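Local coordinates for protein aminopeptidase (Aneurinibacillus sp. AM-1, PDB 5IB9) that is a zinc-dependent enzyme that probably removes amino acids from the N-terminal end of peptides, its peptidase domain joined to a protease-associated domain, at residues H7-R12 and A395-A400; A15-N20 and T248-R253. One frame throughout, in Å; residues are numbered along the deposited sequence.

Contact 1 (H7-R12 and A395-A400); sequences HQITKR and AVYQAA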
ATOM      1  N   HIS A   7      39.360  -6.113 -10.885  1.00 18.13           N
ATOM      2  CA  HIS A   7      40.129  -4.890 -11.093  1.00 20.40           C
ATOM      3  C   HIS A   7      39.312  -3.772 -11.801  1.00 18.24           C
ATOM      4  O   HIS A   7      39.522  -2.580 -11.524  1.00 18.85           O
ATOM      5  CB  HIS A   7      41.438  -5.213 -11.854  1.00 21.20           C
ATOM      6  CG  HIS A   7      42.519  -5.844 -11.010  1.00 27.88           C
ATOM      7  ND1 HIS A   7      43.802  -6.087 -11.477  1.00 36.18           N
ATOM      8  CD2 HIS A   7      42.514  -6.287  -9.721  1.00 34.68           C
ATOM      9  CE1 HIS A   7      44.526  -6.656 -10.527  1.00 36.17           C
ATOM     10  NE2 HIS A   7      43.764  -6.808  -9.455  1.00 37.76           N
ATOM     11  N   GLN A   8      38.330  -4.180 -12.617  1.00 19.09           N
ATOM     12  CA  GLN A   8      37.447  -3.168 -13.276  1.00 17.76           C
ATOM     13  C   GLN A   8      36.660  -2.385 -12.224  1.00 17.69           C
ATOM     14  O   GLN A   8      36.394  -1.205 -12.394  1.00 18.30           O
ATOM     15  CB  GLN A   8      36.457  -3.834 -14.226  1.00 19.27           C
ATOM     16  CG  GLN A   8      37.124  -4.523 -15.415  1.00 20.37           C
ATOM     17  CD  GLN A   8      37.930  -3.525 -16.305  1.00 29.43           C
ATOM     18  OE1 GLN A   8      37.869  -2.322 -16.145  1.00 30.88           O
ATOM     19  NE2 GLN A   8      38.733  -4.059 -17.185  1.00 37.02           N
ATOM     20  N   ILE A   9      36.417  -2.995 -11.061  1.00 14.97           N
ATOM     21  CA  ILE A   9      35.719  -2.280  -9.981  1.00 13.36           C
ATOM     22  C   ILE A   9      36.713  -1.615  -9.010  1.00 15.76           C
ATOM     23  O   ILE A   9      36.638  -0.448  -8.737  1.00 14.59           O
ATOM     24  CB  ILE A   9      34.884  -3.300  -9.173  1.00 12.70           C
ATOM     25  CG1 ILE A   9      33.880  -4.081 -10.080  1.00 13.06           C
ATOM     26  CG2 ILE A   9      34.290  -2.639  -7.950  1.00 15.50           C
ATOM     27  CD1 ILE A   9      32.905  -3.109 -10.759  1.00 15.24           C
ATOM     28  N   THR A  10      37.768  -2.373  -8.588  1.00 15.86           N
ATOM     29  CA  THR A  10      38.619  -1.848  -7.518  1.00 15.93           C
ATOM     30  C   THR A  10      39.544  -0.705  -7.963  1.00 15.42           C
ATOM     31  O   THR A  10      39.969   0.060  -7.104  1.00 17.48           O
ATOM     32  CB  THR A  10      39.460  -2.980  -6.842  1.00 16.86           C
ATOM     33  OG1 THR A  10      40.298  -3.565  -7.833  1.00 17.03           O
ATOM     34  CG2 THR A  10      38.501  -4.129  -6.364  1.00 15.93           C
ATOM     35  N   LYS A  11      39.811  -0.648  -9.272  1.00 16.50           N
ATOM     36  CA  LYS A  11      40.613   0.500  -9.709  1.00 17.21           C
ATOM     37  C   LYS A  11      39.820   1.806  -9.822  1.00 18.48           C
ATOM     38  O   LYS A  11      40.389   2.897 -10.008  1.00 17.39           O
ATOM     39  CB  LYS A  11      41.196   0.243 -11.048  1.00 16.11           C
ATOM     40  CG  LYS A  11      40.236   0.269 -12.243  1.00 19.16           C
ATOM     41  CD  LYS A  11      41.071   0.023 -13.541  1.00 30.80           C
ATOM     42  CE  LYS A  11      40.249  -0.150 -14.748  1.00 35.66           C
ATOM     43  NZ  LYS A  11      41.166  -0.329 -15.942  1.00 38.92           N
ATOM     44  N   ARG A  12      38.505   1.727  -9.738  1.00 15.68           N
ATOM     45  CA  ARG A  12      37.607   2.847  -9.956  1.00 17.04           C
ATOM     46  C   ARG A  12      36.859   3.310  -8.719  1.00 16.40           C
ATOM     47  O   ARG A  12      36.251   4.376  -8.756  1.00 17.61           O
ATOM     48  CB  ARG A  12      36.533   2.429 -10.985  1.00 16.79           C
ATOM     49  CG  ARG A  12      37.078   2.117 -12.321  1.00 20.70           C
ATOM     50  CD  ARG A  12      35.945   2.156 -13.338  1.00 21.67           C
ATOM     51  NE  ARG A  12      36.556   2.318 -14.661  1.00 20.23           N
ATOM     52  CZ  ARG A  12      37.048   1.301 -15.336  1.00 18.82           C
ATOM     53  NH1 ARG A  12      37.021   0.076 -14.883  1.00 21.35           N
ATOM     54  NH2 ARG A  12      37.621   1.496 -16.569  1.00 26.63           N
ATOM     55  N   ALA A 395      31.081  -8.272  -6.258  1.00 10.70           N
ATOM     56  CA  ALA A 395      30.031  -9.307  -6.170  1.00 10.52           C
ATOM     57  C   ALA A 395      28.991  -9.062  -7.260  1.00 10.97           C
ATOM     58  O   ALA A 395      28.629 -10.021  -7.974  1.00 10.40           O
ATOM     59  CB  ALA A 395      29.329  -9.324  -4.795  1.00 11.91           C
ATOM     60  N   VAL A 396      28.575  -7.801  -7.408  1.00  9.28           N
ATOM     61  CA  VAL A 396      27.594  -7.495  -8.430  1.00  8.99           C
ATOM     62  C   VAL A 396      28.208  -7.752  -9.844  1.00 10.18           C
ATOM     63  O   VAL A 396      27.572  -8.355 -10.700  1.00 11.59           O
ATOM     64  CB  VAL A 396      27.123  -6.080  -8.317  1.00 11.64           C
ATOM     65  CG1 VAL A 396      26.323  -5.595  -9.602  1.00 11.23           C
ATOM     66  CG2 VAL A 396      26.240  -5.903  -7.021  1.00 10.56           C
ATOM     67  N   TYR A 397      29.456  -7.307 -10.013  1.00 10.62           N
ATOM     68  CA  TYR A 397      30.021  -7.451 -11.370  1.00 13.24           C
ATOM     69  C   TYR A 397      30.342  -8.868 -11.690  1.00 12.90           C
ATOM     70  O   TYR A 397      30.421  -9.246 -12.880  1.00 13.19           O
ATOM     71  CB  TYR A 397      31.308  -6.637 -11.374  1.00 13.61           C
ATOM     72  CG  TYR A 397      31.947  -6.495 -12.731  1.00 16.35           C
ATOM     73  CD1 TYR A 397      31.258  -5.849 -13.751  1.00 15.21           C
ATOM     74  CD2 TYR A 397      33.218  -6.922 -12.929  1.00 15.99           C
ATOM     75  CE1 TYR A 397      31.881  -5.608 -15.037  1.00 16.49           C
ATOM     76  CE2 TYR A 397      33.830  -6.722 -14.209  1.00 16.45           C
ATOM     77  CZ  TYR A 397      33.159  -6.107 -15.219  1.00 17.36           C
ATOM     78  OH  TYR A 397      33.826  -5.940 -16.498  1.00 17.80           O
ATOM     79  N   GLN A 398      30.548  -9.736 -10.681  1.00 11.22           N
ATOM     80  CA  GLN A 398      30.746 -11.145 -10.998  1.00 12.76           C
ATOM     81  C   GLN A 398      29.539 -11.658 -11.846  1.00 12.86           C
ATOM     82  O   GLN A 398      29.691 -12.478 -12.745  1.00 14.80           O
ATOM     83  CB  GLN A 398      30.835 -11.990  -9.743  1.00 11.23           C
ATOM     84  CG  GLN A 398      31.066 -13.543  -9.980  1.00 12.55           C
ATOM     85  CD  GLN A 398      31.677 -14.233  -8.802  1.00 12.20           C
ATOM     86  OE1 GLN A 398      32.273 -13.584  -7.904  1.00 14.51           O
ATOM     87  NE2 GLN A 398      31.517 -15.558  -8.740  1.00 19.52           N
ATOM     88  N   ALA A 399      28.325 -11.172 -11.531  1.00 13.21           N
ATOM     89  CA  ALA A 399      27.140 -11.529 -12.367  1.00 12.80           C
ATOM     90  C   ALA A 399      26.997 -10.523 -13.502  1.00 11.81           C
ATOM     91  O   ALA A 399      26.735 -10.972 -14.690  1.00 13.60           O
ATOM     92  CB  ALA A 399      25.833 -11.516 -11.452  1.00 11.47           C
ATOM     93  N   ALA A 400      27.217  -9.213 -13.328  1.00 11.23           N
ATOM     94  CA  ALA A 400      26.802  -8.263 -14.348  1.00 12.61           C
ATOM     95  C   ALA A 400      27.809  -8.201 -15.495  1.00 12.97           C
ATOM     96  O   ALA A 400      27.483  -7.667 -16.587  1.00 14.37           O
ATOM     97  CB  ALA A 400      26.605  -6.861 -13.806  1.00 14.32           C
TER

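Contact 2 (A15-N20 and T248-R253); sequences AENMYN and TLELAR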
ATOM      1  N   ALA A  15      36.964   6.828  -3.048  1.00 14.87           N
ATOM      2  CA  ALA A  15      36.518   7.056  -1.714  1.00 14.31           C
ATOM      3  C   ALA A  15      36.308   8.556  -1.399  1.00 13.13           C
ATOM      4  O   ALA A  15      35.580   8.863  -0.436  1.00 16.51           O
ATOM      5  CB  ALA A  15      37.509   6.423  -0.697  1.00 17.59           C
ATOM      6  N   GLU A  16      36.981   9.452  -2.141  1.00 14.31           N
ATOM      7  CA  GLU A  16      36.687  10.882  -1.974  1.00 16.68           C
ATOM      8  C   GLU A  16      35.238  11.225  -2.431  1.00 14.79           C
ATOM      9  O   GLU A  16      34.607  12.003  -1.730  1.00 16.26           O
ATOM     10  CB  GLU A  16      37.744  11.686  -2.710  1.00 18.53           C
ATOM     11  CG  GLU A  16      39.114  11.616  -1.980  1.00 26.22           C
ATOM     12  CD  GLU A  16      39.906  10.255  -2.151  1.00 37.46           C
ATOM     13  OE1 GLU A  16      40.581   9.812  -1.168  1.00 41.38           O
ATOM     14  OE2 GLU A  16      39.920   9.636  -3.260  1.00 42.64           O
ATOM     15  N   ASN A  17      34.789  10.628  -3.511  1.00 14.88           N
ATOM     16  CA  ASN A  17      33.395  10.829  -3.996  1.00 13.71           C
ATOM     17  C   ASN A  17      32.486  10.426  -2.819  1.00 13.00           C
ATOM     18  O   ASN A  17      31.493  11.099  -2.487  1.00 12.75           O
ATOM     19  CB  ASN A  17      33.109  10.008  -5.210  1.00 15.50           C
ATOM     20  CG  ASN A  17      33.783  10.492  -6.449  1.00 18.13           C
ATOM     21  OD1 ASN A  17      34.329  11.635  -6.493  1.00 19.66           O
ATOM     22  ND2 ASN A  17      33.647   9.699  -7.523  1.00 15.90           N
ATOM     23  N   MET A  18      32.773   9.233  -2.248  1.00 14.14           N
ATOM     24  CA  MET A  18      31.850   8.749  -1.227  1.00 12.31           C
ATOM     25  C   MET A  18      31.821   9.568   0.006  1.00 12.93           C
ATOM     26  O   MET A  18      30.808   9.859   0.599  1.00 14.17           O
ATOM     27  CB  MET A  18      32.163   7.269  -0.862  1.00 10.88           C
ATOM     28  CG  MET A  18      31.876   6.418  -2.090  1.00 11.11           C
ATOM     29  SD  MET A  18      32.085   4.594  -1.794  1.00 12.92           S
ATOM     30  CE  MET A  18      33.853   4.437  -1.745  1.00 15.91           C
ATOM     31  N   TYR A  19      33.019   9.996   0.457  1.00 12.47           N
ATOM     32  CA  TYR A  19      33.059  10.873   1.600  1.00 13.78           C
ATOM     33  C   TYR A  19      32.317  12.229   1.293  1.00 10.64           C
ATOM     34  O   TYR A  19      31.588  12.695   2.130  1.00 13.47           O
ATOM     35  CB  TYR A  19      34.576  11.207   1.897  1.00 14.72           C
ATOM     36  CG  TYR A  19      34.833  12.020   3.127  1.00 17.26           C
ATOM     37  CD1 TYR A  19      34.909  11.471   4.417  1.00 20.97           C
ATOM     38  CD2 TYR A  19      34.944  13.418   2.965  1.00 25.24           C
ATOM     39  CE1 TYR A  19      35.175  12.325   5.578  1.00 21.77           C
ATOM     40  CE2 TYR A  19      35.162  14.256   4.082  1.00 25.36           C
ATOM     41  CZ  TYR A  19      35.251  13.701   5.350  1.00 24.82           C
ATOM     42  OH  TYR A  19      35.461  14.592   6.424  1.00 27.93           O
ATOM     43  N   ASN A  20      32.526  12.718   0.088  1.00 12.37           N
ATOM     44  CA  ASN A  20      31.830  14.021  -0.298  1.00 13.16           C
ATOM     45  C   ASN A  20      30.296  13.829  -0.289  1.00 11.78           C
ATOM     46  O   ASN A  20      29.564  14.744   0.120  1.00 14.14           O
ATOM     47  CB  ASN A  20      32.344  14.470  -1.650  1.00 14.83           C
ATOM     48  CG  ASN A  20      33.791  15.036  -1.538  1.00 19.24           C
ATOM     49  OD1 ASN A  20      34.290  15.237  -0.445  1.00 22.68           O
ATOM     50  ND2 ASN A  20      34.444  15.173  -2.690  1.00 26.13           N
ATOM     51  N   THR A 248      26.125   3.285  -2.929  1.00  8.80           N
ATOM     52  CA  THR A 248      25.141   3.063  -4.001  1.00  8.91           C
ATOM     53  C   THR A 248      25.461   3.986  -5.217  1.00 10.30           C
ATOM     54  O   THR A 248      25.556   3.481  -6.321  1.00  9.79           O
ATOM     55  CB  THR A 248      23.721   3.282  -3.518  1.00  9.05           C
ATOM     56  OG1 THR A 248      23.411   2.321  -2.490  1.00  9.13           O
ATOM     57  CG2 THR A 248      22.683   3.020  -4.683  1.00  9.86           C
ATOM     58  N   LEU A 249      25.670   5.270  -4.945  1.00  9.30           N
ATOM     59  CA  LEU A 249      25.996   6.250  -6.011  1.00  9.29           C
ATOM     60  C   LEU A 249      27.320   5.887  -6.641  1.00  9.65           C
ATOM     61  O   LEU A 249      27.412   5.891  -7.838  1.00 11.62           O
ATOM     62  CB  LEU A 249      26.006   7.664  -5.400  1.00 10.48           C
ATOM     63  CG  LEU A 249      24.683   8.280  -5.089  1.00  9.86           C
ATOM     64  CD1 LEU A 249      24.931   9.634  -4.420  1.00 11.73           C
ATOM     65  CD2 LEU A 249      23.901   8.504  -6.421  1.00 13.01           C
ATOM     66  N   GLU A 250      28.306   5.584  -5.782  1.00 10.39           N
ATOM     67  CA  GLU A 250      29.635   5.351  -6.321  1.00 11.83           C
ATOM     68  C   GLU A 250      29.628   4.099  -7.216  1.00 12.25           C
ATOM     69  O   GLU A 250      30.289   4.032  -8.273  1.00 11.94           O
ATOM     70  CB  GLU A 250      30.672   5.365  -5.231  1.00 10.96           C
ATOM     71  CG  GLU A 250      32.130   5.134  -5.797  1.00 13.04           C
ATOM     72  CD  GLU A 250      32.675   6.149  -6.809  1.00 15.77           C
ATOM     73  OE1 GLU A 250      32.097   7.222  -7.100  1.00 15.58           O
ATOM     74  OE2 GLU A 250      33.742   5.772  -7.368  1.00 14.49           O
ATOM     75  N   LEU A 251      28.947   3.025  -6.797  1.00 11.13           N
ATOM     76  CA  LEU A 251      28.922   1.855  -7.616  1.00  9.75           C
ATOM     77  C   LEU A 251      28.129   2.151  -8.895  1.00  8.89           C
ATOM     78  O   LEU A 251      28.459   1.598  -9.991  1.00 11.50           O
ATOM     79  CB  LEU A 251      28.308   0.592  -6.910  1.00  9.83           C
ATOM     80  CG  LEU A 251      29.279   0.156  -5.781  1.00  8.61           C
ATOM     81  CD1 LEU A 251      28.596  -0.979  -5.068  1.00 10.73           C
ATOM     82  CD2 LEU A 251      30.642  -0.289  -6.297  1.00 11.93           C
ATOM     83  N   ALA A 252      27.069   2.999  -8.814  1.00  9.45           N
ATOM     84  CA  ALA A 252      26.408   3.334 -10.108  1.00  9.77           C
ATOM     85  C   ALA A 252      27.412   4.091 -11.025  1.00 12.07           C
ATOM     86  O   ALA A 252      27.380   3.820 -12.182  1.00 12.45           O
ATOM     87  CB  ALA A 252      25.235   4.253  -9.839  1.00 10.45           C
ATOM     88  N   ARG A 253      28.267   4.971 -10.505  1.00 12.18           N
ATOM     89  CA  ARG A 253      29.227   5.670 -11.354  1.00 13.53           C
ATOM     90  C   ARG A 253      30.191   4.672 -11.895  1.00 12.45           C
ATOM     91  O   ARG A 253      30.494   4.644 -13.116  1.00 13.23           O
ATOM     92  CB  ARG A 253      29.927   6.653 -10.499  1.00 11.05           C
ATOM     93  CG  ARG A 253      30.871   7.576 -11.369  1.00 12.56           C
ATOM     94  CD  ARG A 253      31.736   8.497 -10.500  1.00 14.25           C
ATOM     95  NE  ARG A 253      32.789   7.675  -9.926  1.00 15.13           N
ATOM     96  CZ  ARG A 253      33.846   7.202 -10.566  1.00 16.07           C
ATOM     97  NH1 ARG A 253      34.056   7.600 -11.834  1.00 18.42           N
ATOM     98  NH2 ARG A 253      34.688   6.345  -9.918  1.00 17.35           N
TER

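Contact 1 (H7-R12 and A395-A400)
Tyr397 lies against Ile9 and Gln8. Van der Waals packing makes the contact, with no hydrogen bond between the two segments. Ile9 makes the apolar part, at the root of the tyrosine. Its CG1 is 3.9 Å from Tyr397 CB, and its CD1 sits equally near that carbon and 4.0 Å from Tyr397 CG. Gln8 meets the far end of the same ring. Its CB is 3.9 Å from Tyr397 CE2, and its CG is 3.7 Å from Tyr397 OH. The ring reaches both residues because CG of Tyr397 stands anti to the backbone N (chi1 -172°).

Polar bonds stay within 7-12. The Gln8 chain bends at chi2 (-61°), and its amide turns from the tyrosine toward Arg12. Arg12 NH1 donates to Gln8 OE1 at 2.8 Å and to Gln8 O at 2.9 Å. Both oxygens lie close to the guanidinium plane. The two bonds hold the amide end of Gln8 while its CB and CG pack on the ring.

The contact ties the N-terminal helix 6-10 to the last helix, 382-400. Val254 and Met255 of helix 238-256 also touch Ile9, and Leu258 follows in the next loop. Helix 382-400 rests on Phe298 and Ile295 of strand 294-300 through Ala395, Val396 and Ala399.

Contact 2 (A15-N20 and T248-R253)
Glu250 takes a hydrogen bond from Asn17 at its carboxylate and packs against Met18 with its chain. Asn17 ND2 donates to Glu250 OE1 at 3.0 Å, and the bond is nearly straight (170°). The oxygen lies in the amide plane of Asn17. The amide itself comes from above the carboxylate plane, and the two planes are 64° apart.

Arg253, one turn further along, holds the same carboxylate side-on. Its NE bonds to Glu250 OE1 at 2.9 Å, and its NH2 forms a salt bridge with Glu250 OE2 at 2.8 Å. Asn17 ND2 and Arg253 NE reach OE1 from opposite faces of the carboxylate plane. Glu250 OE2 also accepts from the backbone N of Asp14, so the carboxylate is fixed from several directions. The nearby arginine would tend to keep it ionised.

Met18 crosses the aliphatic part of Glu250 at about a right angle. Its CG is 3.5 Å from Glu250 CB, and its SD is 3.8 Å from the same carbon. The glutamate chain bends at chi2, which turns the carboxylate toward Arg253. A leucine in place of Glu250 would probably cost Arg253 this salt bridge and leave the Asn17 amide free to turn.

The axes of the short segments approach to 9.6 Å at 142°, a roughly antiparallel pairing of helices 15-25 and 238-256. Leu385 and Ala389 of helix 382-400 touch Met18. Behind helix 238-256, Phe266 of strand 263-269 packs on Thr248, Leu251 and Ala252.

Overall arrangement
Contact 1 and contact 2 lie about 14 Å apart between centres, on the same side of the chain's centre. Helices 6-10 and 15-25 follow each other, and each is fastened to a helix of the peptidase core. Along the chain, contact 2 falls within the loop closed by contact 1. They meet where Arg12 O comes 2.8 Å from Arg253 NH2. A zinc ion bound by Thr13 and Asp386 joins the linker between the two N-terminal helices to helix 382-400; another is held by Asp386 and Asp390 of that helix. The side chain of Met18 is about 6 Å from a bound zinc ion, that of Ile9 about 8 Å. The inhibitor-binding zinc pair is a separate site, held by His228, Asp240, Glu273, Asp301 and His371.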